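Long-range contacts in hydrogenase maturation factor (Thermoanaerobacter tengcongensis, PDB 3VTH), which probably transfers the carbamoyl group of carbamoyl phosphate, at the cost of ATP, to the C-terminal cysteine of HypE during [NiFe]-hydrogenase maturation: residues Ile41-Ser46 with Gly97-Gly102; Lys125-Arg130 with Val184-Cys189; Arg257-Val262 with Val306-Ala311; Glu633-Glu638 with Ser667-Lys672. One frame throughout, in Å; residues are numbered along the deposited sequence.

Contact 1. Residues Ile41-Ser46 with Gly97-Gly102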
loop_
_atom_site.group_PDB
_atom_site.type_symbol
_atom_site.label_atom_id
_atom_site.label_comp_id
_atom_site.label_asym_id
_atom_site.label_seq_id
_atom_site.Cartn_x
_atom_site.Cartn_y
_atom_site.Cartn_z
ATOM N N ILE A 41 19.736 19.530 -27.483
ATOM C CA ILE A 41 19.752 19.681 -26.035
ATOM C C ILE A 41 18.733 18.753 -25.384
ATOM O O ILE A 41 17.741 18.338 -26.011
ATOM C CB ILE A 41 19.496 21.173 -25.595
ATOM C CG1 ILE A 41 18.135 21.679 -26.115
ATOM C CG2 ILE A 41 20.647 22.084 -26.077
ATOM C CD1 ILE A 41 17.612 22.927 -25.440
ATOM N N VAL A 42 18.992 18.410 -24.129
ATOM C CA VAL A 42 18.012 17.721 -23.291
ATOM C C VAL A 42 18.052 18.349 -21.898
ATOM O O VAL A 42 19.120 18.752 -21.417
ATOM C CB VAL A 42 18.238 16.183 -23.237
ATOM C CG1 VAL A 42 19.609 15.821 -22.641
ATOM C CG2 VAL A 42 17.104 15.461 -22.450
ATOM N N TYR A 43 16.887 18.445 -21.259
ATOM C CA TYR A 43 16.800 18.930 -19.894
ATOM C C TYR A 43 15.500 18.485 -19.235
ATOM O O TYR A 43 14.511 18.202 -19.915
ATOM C CB TYR A 43 16.952 20.466 -19.815
ATOM C CG TYR A 43 15.917 21.288 -20.576
ATOM C CD1 TYR A 43 16.178 21.748 -21.867
ATOM C CD2 TYR A 43 14.698 21.629 -19.990
ATOM C CE1 TYR A 43 15.236 22.529 -22.564
ATOM C CE2 TYR A 43 13.739 22.393 -20.683
ATOM C CZ TYR A 43 14.028 22.837 -21.967
ATOM O OH TYR A 43 13.108 23.580 -22.644
ATOM N N ASN A 44 15.528 18.424 -17.910
ATOM C CA ASN A 44 14.338 18.208 -17.112
ATOM C C ASN A 44 13.560 19.498 -17.017
ATOM O O ASN A 44 14.132 20.549 -16.722
ATOM C CB ASN A 44 14.722 17.760 -15.699
ATOM C CG ASN A 44 15.028 16.280 -15.619
ATOM O OD1 ASN A 44 15.292 15.756 -14.540
ATOM N ND2 ASN A 44 14.994 15.595 -16.772
ATOM N N ASN A 45 12.261 19.449 -17.280
ATOM C CA ASN A 45 11.447 20.643 -17.058
ATOM C C ASN A 45 10.364 20.304 -16.046
ATOM O O ASN A 45 10.390 19.220 -15.486
ATOM C CB ASN A 45 10.929 21.261 -18.369
ATOM C CG ASN A 45 9.915 20.391 -19.088
ATOM O OD1 ASN A 45 9.446 19.378 -18.561
ATOM N ND2 ASN A 45 9.552 20.801 -20.298
ATOM N N SER A 46 9.434 21.214 -15.778
ATOM C CA SER A 46 8.500 20.943 -14.710
ATOM C C SER A 46 7.405 19.936 -15.103
ATOM O O SER A 46 6.642 19.514 -14.256
ATOM C CB SER A 46 7.944 22.231 -14.078
ATOM O OG SER A 46 7.450 23.131 -15.057
ATOM N N GLY A 97 20.737 22.913 -18.184
ATOM C CA GLY A 97 20.083 23.189 -16.901
ATOM C C GLY A 97 18.580 22.966 -16.953
ATOM O O GLY A 97 17.962 23.150 -17.997
ATOM N N SER A 98 18.000 22.549 -15.824
ATOM C CA SER A 98 16.561 22.308 -15.737
ATOM C C SER A 98 15.755 23.614 -15.803
ATOM O O SER A 98 16.243 24.663 -15.404
ATOM C CB SER A 98 16.230 21.567 -14.446
ATOM O OG SER A 98 16.798 20.271 -14.472
ATOM N N LYS A 99 14.518 23.538 -16.294
ATOM C CA LYS A 99 13.667 24.732 -16.392
ATOM C C LYS A 99 12.332 24.526 -15.667
ATOM O O LYS A 99 11.692 23.485 -15.818
ATOM C CB LYS A 99 13.428 25.116 -17.860
ATOM C CG LYS A 99 14.708 25.347 -18.669
ATOM C CD LYS A 99 14.405 25.948 -20.055
ATOM C CE LYS A 99 15.636 26.609 -20.683
ATOM N NZ LYS A 99 16.832 25.715 -20.748
ATOM N N GLU A 100 11.941 25.521 -14.876
ATOM C CA GLU A 100 10.648 25.536 -14.194
ATOM C C GLU A 100 9.674 26.394 -15.012
ATOM O O GLU A 100 9.819 27.612 -15.066
ATOM C CB GLU A 100 10.807 26.070 -12.755
ATOM C CG GLU A 100 9.505 26.494 -12.052
ATOM C CD GLU A 100 8.541 25.336 -11.849
ATOM O OE1 GLU A 100 8.847 24.436 -11.041
ATOM O OE2 GLU A 100 7.479 25.336 -12.500
ATOM N N ASP A 101 8.730 25.756 -15.679
ATOM C CA ASP A 101 7.787 26.367 -16.604
ATOM C C ASP A 101 6.358 26.156 -16.114
ATOM O O ASP A 101 5.445 26.153 -16.875
ATOM C CB ASP A 101 7.954 25.699 -17.966
ATOM C CG ASP A 101 7.299 26.459 -19.118
ATOM O OD1 ASP A 101 7.010 27.637 -18.998
ATOM O OD2 ASP A 101 7.100 25.855 -20.173
ATOM N N GLY A 102 6.187 25.954 -14.830
ATOM C CA GLY A 102 4.874 25.751 -14.264
ATOM C C GLY A 102 4.044 24.492 -14.499
ATOM O O GLY A 102 2.898 24.477 -14.146
HETATM O O HOH W 1 18.181 19.412 -16.851
#
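Tyr-43 and Lys-99 meet through two torsions: CG of Tyr-43 sits between its backbone N and carbonyl carbon (chi1 60°), and the otherwise extended lysine bends at its last torsion (chi4 53°), which swings the ammonium over one face of the phenol ring. NZ of Lys-99 lies 4.1 Å from the ring centroid of Tyr-43, 15° off the normal, a cation-pi contact. The methylenes cross the same ring, with CD of Lys-99 3.7 Å from CZ of Tyr-43. A leucine at Tyr-43 would probably leave this ammonium without its aromatic mate and cost the ring stack with Tyr-50 on strand 48-55. The backbones join where Lys-99 N donates to Asn-44 O, 3.0 Å away and in the carbonyl plane. Asn-44 is a predicted active-site residue of the acylphosphatase domain, its side chain near Arg-26 and a bound phosphate. One water links Asn-44 N to Ser-98 OG, which is also hydrogen-bonded to Asp-152. Farther along, Ser-46 suits its place because one small hydroxyl serves two amides: its OG accepts from Asp-101 N at 3.0 Å and is also hydrogen-bonded to Gly-103 N. Cation-pi contact, backbone bond and shared hydroxyl thus hold the loop by three different means.

Contact 2. Residues Lys125-Arg130 with Val184-Cys189. With ZN (zinc ion), chain D.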
loop_
_atom_site.group_PDB
_atom_site.type_symbol
_atom_site.label_atom_id
_atom_site.label_comp_id
_atom_site.label_asym_id
_atom_site.label_seq_id
_atom_site.Cartn_x
_atom_site.Cartn_y
_atom_site.Cartn_z
ATOM N N LYS A 125 37.884 -4.546 -4.692
ATOM C CA LYS A 125 38.759 -3.683 -5.480
ATOM C C LYS A 125 38.095 -2.354 -5.850
ATOM O O LYS A 125 38.775 -1.406 -6.250
ATOM C CB LYS A 125 39.249 -4.414 -6.736
ATOM C CG LYS A 125 40.156 -5.621 -6.450
ATOM C CD LYS A 125 40.635 -6.276 -7.741
ATOM C CE LYS A 125 41.547 -7.468 -7.454
ATOM N NZ LYS A 125 42.350 -7.855 -8.660
ATOM N N ASP A 126 36.771 -2.285 -5.704
ATOM C CA ASP A 126 36.007 -1.087 -6.064
ATOM C C ASP A 126 36.156 -0.019 -4.981
ATOM O O ASP A 126 36.177 -0.332 -3.795
ATOM C CB ASP A 126 34.524 -1.445 -6.252
ATOM C CG ASP A 126 33.753 -0.391 -7.043
ATOM O OD1 ASP A 126 33.441 -0.660 -8.224
ATOM O OD2 ASP A 126 33.453 0.699 -6.497
ATOM N N ARG A 127 36.235 1.249 -5.364
ATOM C CA ARG A 127 36.329 2.285 -4.331
ATOM C C ARG A 127 35.038 2.472 -3.513
ATOM O O ARG A 127 35.065 3.094 -2.445
ATOM C CB ARG A 127 36.841 3.610 -4.895
ATOM C CG ARG A 127 35.857 4.409 -5.687
ATOM C CD ARG A 127 36.530 5.690 -6.192
ATOM N NE ARG A 127 35.537 6.575 -6.781
ATOM C CZ ARG A 127 34.985 7.618 -6.165
ATOM N NH1 ARG A 127 35.343 7.960 -4.926
ATOM N NH2 ARG A 127 34.068 8.332 -6.798
ATOM N N ARG A 128 33.925 1.919 -4.002
ATOM C CA ARG A 128 32.678 1.916 -3.230
ATOM C C ARG A 128 32.405 0.593 -2.512
ATOM O O ARG A 128 31.284 0.360 -2.068
ATOM C CB ARG A 128 31.477 2.312 -4.100
ATOM C CG ARG A 128 31.523 3.757 -4.569
ATOM C CD ARG A 128 30.304 4.097 -5.431
ATOM N NE ARG A 128 30.257 5.513 -5.802
ATOM C CZ ARG A 128 30.872 6.049 -6.855
ATOM N NH1 ARG A 128 31.607 5.300 -7.665
ATOM N NH2 ARG A 128 30.742 7.351 -7.098
ATOM N N TYR A 129 33.425 -0.259 -2.401
ATOM C CA TYR A 129 33.347 -1.482 -1.593
ATOM C C TYR A 129 32.804 -1.164 -0.209
ATOM O O TYR A 129 33.367 -0.334 0.505
ATOM C CB TYR A 129 34.732 -2.123 -1.476
ATOM C CG TYR A 129 34.807 -3.404 -0.660
ATOM C CD1 TYR A 129 33.988 -4.503 -0.953
ATOM C CD2 TYR A 129 35.730 -3.529 0.377
ATOM C CE1 TYR A 129 34.075 -5.692 -0.215
ATOM C CE2 TYR A 129 35.834 -4.717 1.119
ATOM C CZ TYR A 129 34.990 -5.786 0.821
ATOM O OH TYR A 129 35.087 -6.953 1.544
ATOM N N ARG A 130 31.682 -1.795 0.136
ATOM C CA ARG A 130 31.046 -1.647 1.455
ATOM C C ARG A 130 30.554 -0.216 1.746
ATOM O O ARG A 130 30.245 0.115 2.885
ATOM C CB ARG A 130 31.969 -2.169 2.584
ATOM C CG ARG A 130 32.386 -3.638 2.435
ATOM C CD ARG A 130 33.323 -4.103 3.591
ATOM N NE ARG A 130 32.737 -3.776 4.893
ATOM C CZ ARG A 130 31.782 -4.488 5.490
ATOM N NH1 ARG A 130 31.310 -5.595 4.922
ATOM N NH2 ARG A 130 31.295 -4.094 6.661
ATOM N N VAL A 184 25.065 10.773 -7.251
ATOM C CA VAL A 184 26.426 10.209 -7.131
ATOM C C VAL A 184 27.207 10.724 -5.895
ATOM O O VAL A 184 27.310 11.936 -5.650
ATOM C CB VAL A 184 27.264 10.415 -8.434
ATOM C CG1 VAL A 184 27.503 11.897 -8.716
ATOM C CG2 VAL A 184 28.599 9.665 -8.355
ATOM N N ALA A 185 27.746 9.786 -5.127
ATOM C CA ALA A 185 28.536 10.105 -3.939
ATOM C C ALA A 185 29.389 8.903 -3.593
ATOM O O ALA A 185 29.236 7.837 -4.209
ATOM C CB ALA A 185 27.613 10.467 -2.761
ATOM N N CYS A 186 30.258 9.064 -2.591
ATOM C CA CYS A 186 31.194 8.013 -2.194
ATOM C C CYS A 186 31.546 8.159 -0.716
ATOM O O CYS A 186 30.973 9.003 -0.026
ATOM C CB CYS A 186 32.463 8.089 -3.054
ATOM S SG CYS A 186 33.565 9.503 -2.672
ATOM N N PHE A 187 32.483 7.347 -0.232
ATOM C CA PHE A 187 32.953 7.450 1.165
ATOM C C PHE A 187 33.375 8.874 1.537
ATOM O O PHE A 187 33.114 9.341 2.649
ATOM C CB PHE A 187 34.128 6.491 1.434
ATOM C CG PHE A 187 33.704 5.094 1.815
ATOM C CD1 PHE A 187 33.048 4.856 3.021
ATOM C CD2 PHE A 187 33.956 4.018 0.967
ATOM C CE1 PHE A 187 32.655 3.565 3.382
ATOM C CE2 PHE A 187 33.556 2.719 1.323
ATOM C CZ PHE A 187 32.919 2.497 2.529
ATOM N N ASP A 188 34.034 9.551 0.595
ATOM C CA ASP A 188 34.657 10.855 0.846
ATOM C C ASP A 188 33.668 12.029 0.845
ATOM O O ASP A 188 33.891 13.035 1.516
ATOM C CB ASP A 188 35.740 11.118 -0.209
ATOM C CG ASP A 188 36.873 10.082 -0.174
ATOM O OD1 ASP A 188 37.445 9.789 -1.243
ATOM O OD2 ASP A 188 37.171 9.544 0.914
ATOM N N CYS A 189 32.595 11.923 0.067
ATOM C CA CYS A 189 31.711 13.077 -0.111
ATOM C C CYS A 189 30.263 12.768 0.268
ATOM O O CYS A 189 29.407 13.660 0.263
ATOM C CB CYS A 189 31.799 13.607 -1.554
ATOM S SG CYS A 189 31.067 12.511 -2.827
HETATM ZN ZN ZN D . 32.730 11.290 -3.867
HETATM O O HOH W 2 34.514 5.751 -1.905
#
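Val-184 begins the contact by setting its CG2 3.4 Å from NH2 of Arg-128, the two side chains crossing at about a right angle. At Ala-185 the backbone carbonyl takes over: Arg-128, extended from CG to NE, grips the oxygen side-on, NE at 3.0 Å and NH2 at 3.3 Å from Ala-185 O. The oxygen lies near the guanidinium plane, and both nitrogens reach it from the same face of the carbonyl. NH2 of Arg-128 also forms a salt bridge with Glu-170, so an alanine here would probably strip Ala-185 O of two donors and cost Glu-170 that bridge, leaving it a long, weak pairing with Arg-127. Cys-186 follows, its SG bound to zinc at 2.3 Å and weakly hydrogen-bonded by Arg-127 NH1 at 3.3 Å; a positive group here would be expected to ease the charge of a thiolate. Phe-187 turns its ring edge to backbone oxygens, with CE2 3.2 Å from Tyr-129 O, while a water joins its N to Arg-127 O. Cys-189 adds the next zinc ligand. With Cys-164 and Cys-167 these cysteines complete the four-sulfur zinc site of the second HypF finger, and the arginines, on a type I turn of the first, dock one finger against the other.

Contact 3. Residues Arg257-Val262 with Val306-Ala311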
loop_
_atom_site.group_PDB
_atom_site.type_symbol
_atom_site.label_atom_id
_atom_site.label_comp_id
_atom_site.label_asym_id
_atom_site.label_seq_id
_atom_site.Cartn_x
_atom_site.Cartn_y
_atom_site.Cartn_z
ATOM N N ARG A 257 17.564 -12.886 3.995
ATOM C CA ARG A 257 18.694 -12.507 3.152
ATOM C C ARG A 257 18.437 -12.694 1.659
ATOM O O ARG A 257 18.886 -11.879 0.858
ATOM C CB ARG A 257 19.979 -13.223 3.604
ATOM C CG ARG A 257 19.988 -14.715 3.377
ATOM C CD ARG A 257 20.904 -15.453 4.361
ATOM N NE ARG A 257 22.306 -15.055 4.245
ATOM C CZ ARG A 257 22.962 -14.328 5.154
ATOM N NH1 ARG A 257 22.352 -13.917 6.268
ATOM N NH2 ARG A 257 24.237 -14.022 4.951
ATOM N N ASP A 258 17.705 -13.748 1.290
ATOM C CA ASP A 258 17.443 -14.064 -0.125
ATOM C C ASP A 258 16.283 -15.041 -0.266
ATOM O O ASP A 258 15.760 -15.543 0.745
ATOM C CB ASP A 258 18.706 -14.622 -0.825
ATOM C CG ASP A 258 19.288 -15.845 -0.121
ATOM O OD1 ASP A 258 18.539 -16.607 0.531
ATOM O OD2 ASP A 258 20.509 -16.051 -0.231
ATOM N N VAL A 259 15.901 -15.334 -1.511
ATOM C CA VAL A 259 14.750 -16.200 -1.776
ATOM C C VAL A 259 14.972 -17.608 -1.222
ATOM O O VAL A 259 14.037 -18.226 -0.714
ATOM C CB VAL A 259 14.360 -16.239 -3.285
ATOM C CG1 VAL A 259 13.192 -17.204 -3.514
ATOM C CG2 VAL A 259 13.955 -14.834 -3.764
ATOM N N GLU A 260 16.209 -18.096 -1.300
ATOM C CA GLU A 260 16.554 -19.397 -0.727
ATOM C C GLU A 260 16.192 -19.473 0.768
ATOM O O GLU A 260 15.604 -20.458 1.209
ATOM C CB GLU A 260 18.030 -19.756 -0.951
ATOM C CG GLU A 260 18.322 -21.238 -0.668
ATOM C CD GLU A 260 19.802 -21.622 -0.691
ATOM O OE1 GLU A 260 20.685 -20.751 -0.525
ATOM O OE2 GLU A 260 20.085 -22.824 -0.855
ATOM N N GLU A 261 16.550 -18.443 1.537
ATOM C CA GLU A 261 16.199 -18.402 2.950
ATOM C C GLU A 261 14.671 -18.381 3.140
ATOM O O GLU A 261 14.138 -19.117 3.961
ATOM C CB GLU A 261 16.873 -17.221 3.665
ATOM C CG GLU A 261 16.552 -17.180 5.157
ATOM C CD GLU A 261 17.500 -16.343 6.000
ATOM O OE1 GLU A 261 17.643 -15.120 5.773
ATOM O OE2 GLU A 261 18.091 -16.924 6.932
ATOM N N VAL A 262 13.972 -17.559 2.362
ATOM C CA VAL A 262 12.514 -17.459 2.477
ATOM C C VAL A 262 11.846 -18.825 2.277
ATOM O O VAL A 262 10.931 -19.185 3.021
ATOM C CB VAL A 262 11.927 -16.408 1.499
ATOM C CG1 VAL A 262 10.411 -16.288 1.664
ATOM C CG2 VAL A 262 12.565 -15.059 1.733
ATOM N N VAL A 306 7.169 -11.239 4.646
ATOM C CA VAL A 306 8.616 -11.327 4.415
ATOM C C VAL A 306 9.083 -10.314 3.388
ATOM O O VAL A 306 8.431 -10.113 2.379
ATOM C CB VAL A 306 9.042 -12.754 3.966
ATOM C CG1 VAL A 306 10.565 -12.865 3.856
ATOM C CG2 VAL A 306 8.544 -13.788 4.966
ATOM N N MET A 307 10.220 -9.683 3.663
ATOM C CA MET A 307 10.871 -8.807 2.710
ATOM C C MET A 307 12.338 -9.202 2.540
ATOM O O MET A 307 12.948 -9.870 3.405
ATOM C CB MET A 307 10.781 -7.348 3.183
ATOM C CG MET A 307 11.660 -7.052 4.422
ATOM S SD MET A 307 11.291 -5.482 5.240
ATOM C CE MET A 307 10.843 -4.490 3.820
ATOM N N LEU A 308 12.906 -8.770 1.426
ATOM C CA LEU A 308 14.323 -8.970 1.160
ATOM C C LEU A 308 15.044 -7.652 1.449
ATOM O O LEU A 308 14.389 -6.636 1.643
ATOM C CB LEU A 308 14.512 -9.404 -0.303
ATOM C CG LEU A 308 13.881 -10.750 -0.687
ATOM C CD1 LEU A 308 14.135 -11.096 -2.158
ATOM C CD2 LEU A 308 14.398 -11.881 0.212
ATOM N N PRO A 309 16.390 -7.660 1.483
ATOM C CA PRO A 309 17.147 -6.419 1.678
ATOM C C PRO A 309 16.779 -5.375 0.615
ATOM O O PRO A 309 16.543 -5.749 -0.555
ATOM C CB PRO A 309 18.597 -6.867 1.467
ATOM C CG PRO A 309 18.621 -8.291 1.886
ATOM C CD PRO A 309 17.279 -8.836 1.400
ATOM N N TYR A 310 16.714 -4.099 1.002
ATOM C CA TYR A 310 16.376 -3.043 0.042
ATOM C C TYR A 310 17.341 -1.860 0.012
ATOM O O TYR A 310 17.291 -1.033 -0.912
ATOM C CB TYR A 310 14.914 -2.564 0.193
ATOM C CG TYR A 310 14.538 -1.945 1.522
ATOM C CD1 TYR A 310 13.986 -2.734 2.546
ATOM C CD2 TYR A 310 14.716 -0.568 1.759
ATOM C CE1 TYR A 310 13.630 -2.175 3.773
ATOM C CE2 TYR A 310 14.361 0.009 2.995
ATOM C CZ TYR A 310 13.808 -0.804 3.988
ATOM O OH TYR A 310 13.454 -0.275 5.210
ATOM N N ALA A 311 18.224 -1.783 1.002
ATOM C CA ALA A 311 19.226 -0.727 1.042
ATOM C C ALA A 311 20.593 -1.384 1.234
ATOM O O ALA A 311 20.665 -2.518 1.722
ATOM C CB ALA A 311 18.926 0.256 2.160
#
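Pro-309 sets the edge of its puckered ring against the flat carbonyl group of Arg-257: CD lies 3.5 Å and CG 3.7 Å from Arg-257 O. Lacking an N-H, the proline can meet this oxygen through carbon alone, and the contact is one of packing. The carboxylates of Asp-258 and Glu-261 work within the 257-262 segment. Asp-258, at the N-cap of helix 259-265, uses OD1 to accept from Glu-261 N at 2.9 Å, a capping bond that satisfies an amide in the first turn. The extended side chain of Glu-261 reaches Arg-257 N with its OE1, the N-H...O angle 170°.

Beyond this polar rim the contact is aliphatic. Val-262 and Val-306 reach toward each other tip to tip, CG2 of Val-262 3.6 Å from CG1 of Val-306. Leu-308 packs against the helix start: its CD2 rests 3.7 Å from the backbone C of Asp-258, and its CD1 lies 4.1 Å from CG2 of Val-259. Branched residues suit such a seam because their stubby, stiff side chains fill it at little cost in freedom. Leu-276, Leu-277 and Leu-286 extend the same greasy layer. No hydrogen bond crosses. This is helix-on-sheet packing in the YrdC-like domain, where helix 259-265 covers the end of strand 303-307, an inner strand of its large mixed sheet.

Contact 4. Residues Glu633-Glu638 with Ser667-Lys672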
loop_
_atom_site.group_PDB
_atom_site.type_symbol
_atom_site.label_atom_id
_atom_site.label_comp_id
_atom_site.label_asym_id
_atom_site.label_seq_id
_atom_site.Cartn_x
_atom_site.Cartn_y
_atom_site.Cartn_z
ATOM N N GLU A 633 -17.995 -28.447 1.686
ATOM C CA GLU A 633 -19.255 -28.411 2.422
ATOM C C GLU A 633 -19.613 -26.988 2.858
ATOM O O GLU A 633 -18.748 -26.114 2.947
ATOM C CB GLU A 633 -19.234 -29.362 3.624
ATOM C CG GLU A 633 -19.002 -30.843 3.264
ATOM C CD GLU A 633 -19.975 -31.371 2.216
ATOM O OE1 GLU A 633 -19.501 -31.876 1.176
ATOM O OE2 GLU A 633 -21.207 -31.287 2.424
ATOM N N TYR A 634 -20.896 -26.768 3.129
ATOM C CA TYR A 634 -21.373 -25.428 3.470
ATOM C C TYR A 634 -22.691 -25.484 4.225
ATOM O O TYR A 634 -23.299 -26.549 4.380
ATOM C CB TYR A 634 -21.495 -24.563 2.208
ATOM C CG TYR A 634 -22.594 -25.003 1.281
ATOM C CD1 TYR A 634 -23.875 -24.467 1.404
ATOM C CD2 TYR A 634 -22.370 -25.960 0.290
ATOM C CE1 TYR A 634 -24.908 -24.862 0.573
ATOM C CE2 TYR A 634 -23.409 -26.366 -0.556
ATOM C CZ TYR A 634 -24.672 -25.801 -0.402
ATOM O OH TYR A 634 -25.725 -26.163 -1.209
ATOM N N TYR A 635 -23.127 -24.326 4.691
ATOM C CA TYR A 635 -24.335 -24.234 5.482
ATOM C C TYR A 635 -25.500 -23.741 4.623
ATOM O O TYR A 635 -25.296 -23.026 3.646
ATOM C CB TYR A 635 -24.104 -23.279 6.664
ATOM C CG TYR A 635 -23.104 -23.811 7.663
ATOM C CD1 TYR A 635 -23.408 -24.932 8.440
ATOM C CD2 TYR A 635 -21.851 -23.213 7.826
ATOM C CE1 TYR A 635 -22.517 -25.428 9.357
ATOM C CE2 TYR A 635 -20.936 -23.715 8.747
ATOM C CZ TYR A 635 -21.285 -24.826 9.510
ATOM O OH TYR A 635 -20.412 -25.356 10.428
ATOM N N GLU A 636 -26.709 -24.134 4.996
ATOM C CA GLU A 636 -27.919 -23.640 4.364
ATOM C C GLU A 636 -28.160 -22.153 4.682
ATOM O O GLU A 636 -27.892 -21.687 5.797
ATOM C CB GLU A 636 -29.111 -24.479 4.823
ATOM C CG GLU A 636 -30.422 -24.147 4.127
ATOM C CD GLU A 636 -31.641 -24.364 5.016
ATOM O OE1 GLU A 636 -32.605 -25.008 4.554
ATOM O OE2 GLU A 636 -31.642 -23.881 6.174
ATOM N N TYR A 637 -28.649 -21.422 3.687
ATOM C CA TYR A 637 -29.070 -20.033 3.863
ATOM C C TYR A 637 -30.390 -19.799 3.142
ATOM O O TYR A 637 -30.818 -20.597 2.305
ATOM C CB TYR A 637 -28.021 -19.050 3.333
ATOM C CG TYR A 637 -27.603 -19.360 1.922
ATOM C CD1 TYR A 637 -28.269 -18.803 0.824
ATOM C CD2 TYR A 637 -26.548 -20.232 1.686
ATOM C CE1 TYR A 637 -27.883 -19.126 -0.473
ATOM C CE2 TYR A 637 -26.153 -20.541 0.421
ATOM C CZ TYR A 637 -26.816 -19.994 -0.648
ATOM O OH TYR A 637 -26.378 -20.340 -1.884
ATOM N N GLU A 638 -31.008 -18.673 3.468
ATOM C CA GLU A 638 -32.313 -18.312 2.959
ATOM C C GLU A 638 -32.197 -16.858 2.525
ATOM O O GLU A 638 -31.599 -16.049 3.238
ATOM C CB GLU A 638 -33.333 -18.485 4.090
ATOM C CG GLU A 638 -34.695 -17.858 3.862
ATOM C CD GLU A 638 -35.678 -18.184 4.975
ATOM O OE1 GLU A 638 -36.269 -19.288 4.941
ATOM O OE2 GLU A 638 -35.866 -17.336 5.878
ATOM N N SER A 667 -11.467 -25.990 12.192
ATOM C CA SER A 667 -10.976 -25.895 10.816
ATOM C C SER A 667 -12.064 -26.215 9.795
ATOM O O SER A 667 -12.212 -25.517 8.794
ATOM C CB SER A 667 -9.779 -26.841 10.603
ATOM O OG SER A 667 -10.179 -28.195 10.799
ATOM N N TYR A 668 -12.813 -27.277 10.068
ATOM C CA TYR A 668 -13.915 -27.718 9.224
ATOM C C TYR A 668 -15.088 -26.744 9.258
ATOM O O TYR A 668 -15.645 -26.409 8.223
ATOM C CB TYR A 668 -14.343 -29.126 9.665
ATOM C CG TYR A 668 -15.466 -29.742 8.867
ATOM C CD1 TYR A 668 -15.267 -30.155 7.548
ATOM C CD2 TYR A 668 -16.716 -29.938 9.440
ATOM C CE1 TYR A 668 -16.289 -30.744 6.818
ATOM C CE2 TYR A 668 -17.743 -30.533 8.723
ATOM C CZ TYR A 668 -17.526 -30.935 7.409
ATOM O OH TYR A 668 -18.555 -31.524 6.692
ATOM N N ILE A 669 -15.452 -26.271 10.445
ATOM C CA ILE A 669 -16.518 -25.275 10.589
ATOM C C ILE A 669 -16.168 -23.973 9.852
ATOM O O ILE A 669 -17.004 -23.359 9.194
ATOM C CB ILE A 669 -16.793 -24.987 12.077
ATOM C CG1 ILE A 669 -17.384 -26.234 12.755
ATOM C CG2 ILE A 669 -17.722 -23.784 12.234
ATOM C CD1 ILE A 669 -17.504 -26.115 14.260
ATOM N N SER A 670 -14.919 -23.556 9.962
ATOM C CA SER A 670 -14.484 -22.332 9.290
ATOM C C SER A 670 -14.609 -22.482 7.778
ATOM O O SER A 670 -15.100 -21.578 7.097
ATOM C CB SER A 670 -13.037 -22.008 9.662
ATOM O OG SER A 670 -12.642 -20.807 9.015
ATOM N N ALA A 671 -14.155 -23.622 7.256
ATOM C CA ALA A 671 -14.249 -23.888 5.826
ATOM C C ALA A 671 -15.712 -23.826 5.360
ATOM O O ALA A 671 -16.020 -23.189 4.358
ATOM C CB ALA A 671 -13.605 -25.237 5.478
ATOM N N LYS A 672 -16.600 -24.478 6.109
ATOM C CA LYS A 672 -18.038 -24.484 5.794
ATOM C C LYS A 672 -18.622 -23.070 5.822
ATOM O O LYS A 672 -19.471 -22.707 4.989
ATOM C CB LYS A 672 -18.790 -25.371 6.790
ATOM C CG LYS A 672 -18.584 -26.894 6.617
ATOM C CD LYS A 672 -19.427 -27.693 7.633
ATOM C CE LYS A 672 -20.899 -27.775 7.236
ATOM N NZ LYS A 672 -21.655 -28.648 8.180
#
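Tyr-635 and Lys-672 bring the loop of residues 633-638 onto helix 666-692 in the Kae1-like second subdomain, a member of the actin-like ATPase clan. The main interaction is CH-pi packing. The lysine chain crosses the tyrosine ring at about a right angle, and its CE lies 3.9 Å from the centroid of Tyr-635, over the face and 27° off the normal. Its bend at chi3 (78°) carries CE across that face, while CB, nearer the helix, comes within 3.3 Å of CE2 of Tyr-635. A long lysine suits this spot, since its methylenes pack on the ring and its ammonium still reaches a charge: NZ forms a salt bridge with Asp-659 of helix 649-662, the same carboxylate that is hydrogen-bonded to the Tyr-635 hydroxyl.

Van der Waals contacts of carbon with hydroxyl oxygen flank this pair. CG2 of Ile-669 touches OH of Tyr-635 at 3.6 Å, and Glu-633 packs with its aliphatic part, CG lying 3.5 Å from OH of Tyr-668 as the two side chains cross.

Polar contact between the backbones is confined to a weak kind, with no conventional hydrogen bond joining the two segments: CA of Lys-672 points its hydrogen at Glu-633 O, 3.4 Å away, the angle at the hydrogen 165°.

The contacts follow one another along the chain, each closing before the next opens, so none encloses another. Contact 1 belongs to the acylphosphatase domain, on strand 39-45 of its mixed sheet; contact 2 joins loops of the two zinc fingers; contact 3 lies in the YrdC-like domain, on strand 303-307 of a separate sheet; and contact 4 packs on helix 666-692 of the Kae1-like second subdomain. Centres of contacts 1 and 2 are 30 Å apart, those of contacts 2 and 3 are 24 Å apart, and those of contacts 3 and 4 are 38 Å apart. Contacts 1 and 4, 62 Å apart between centres, fall on opposite sides of the chain's centre. No two contacts touch, and the modules probably divide the reaction among separate sites.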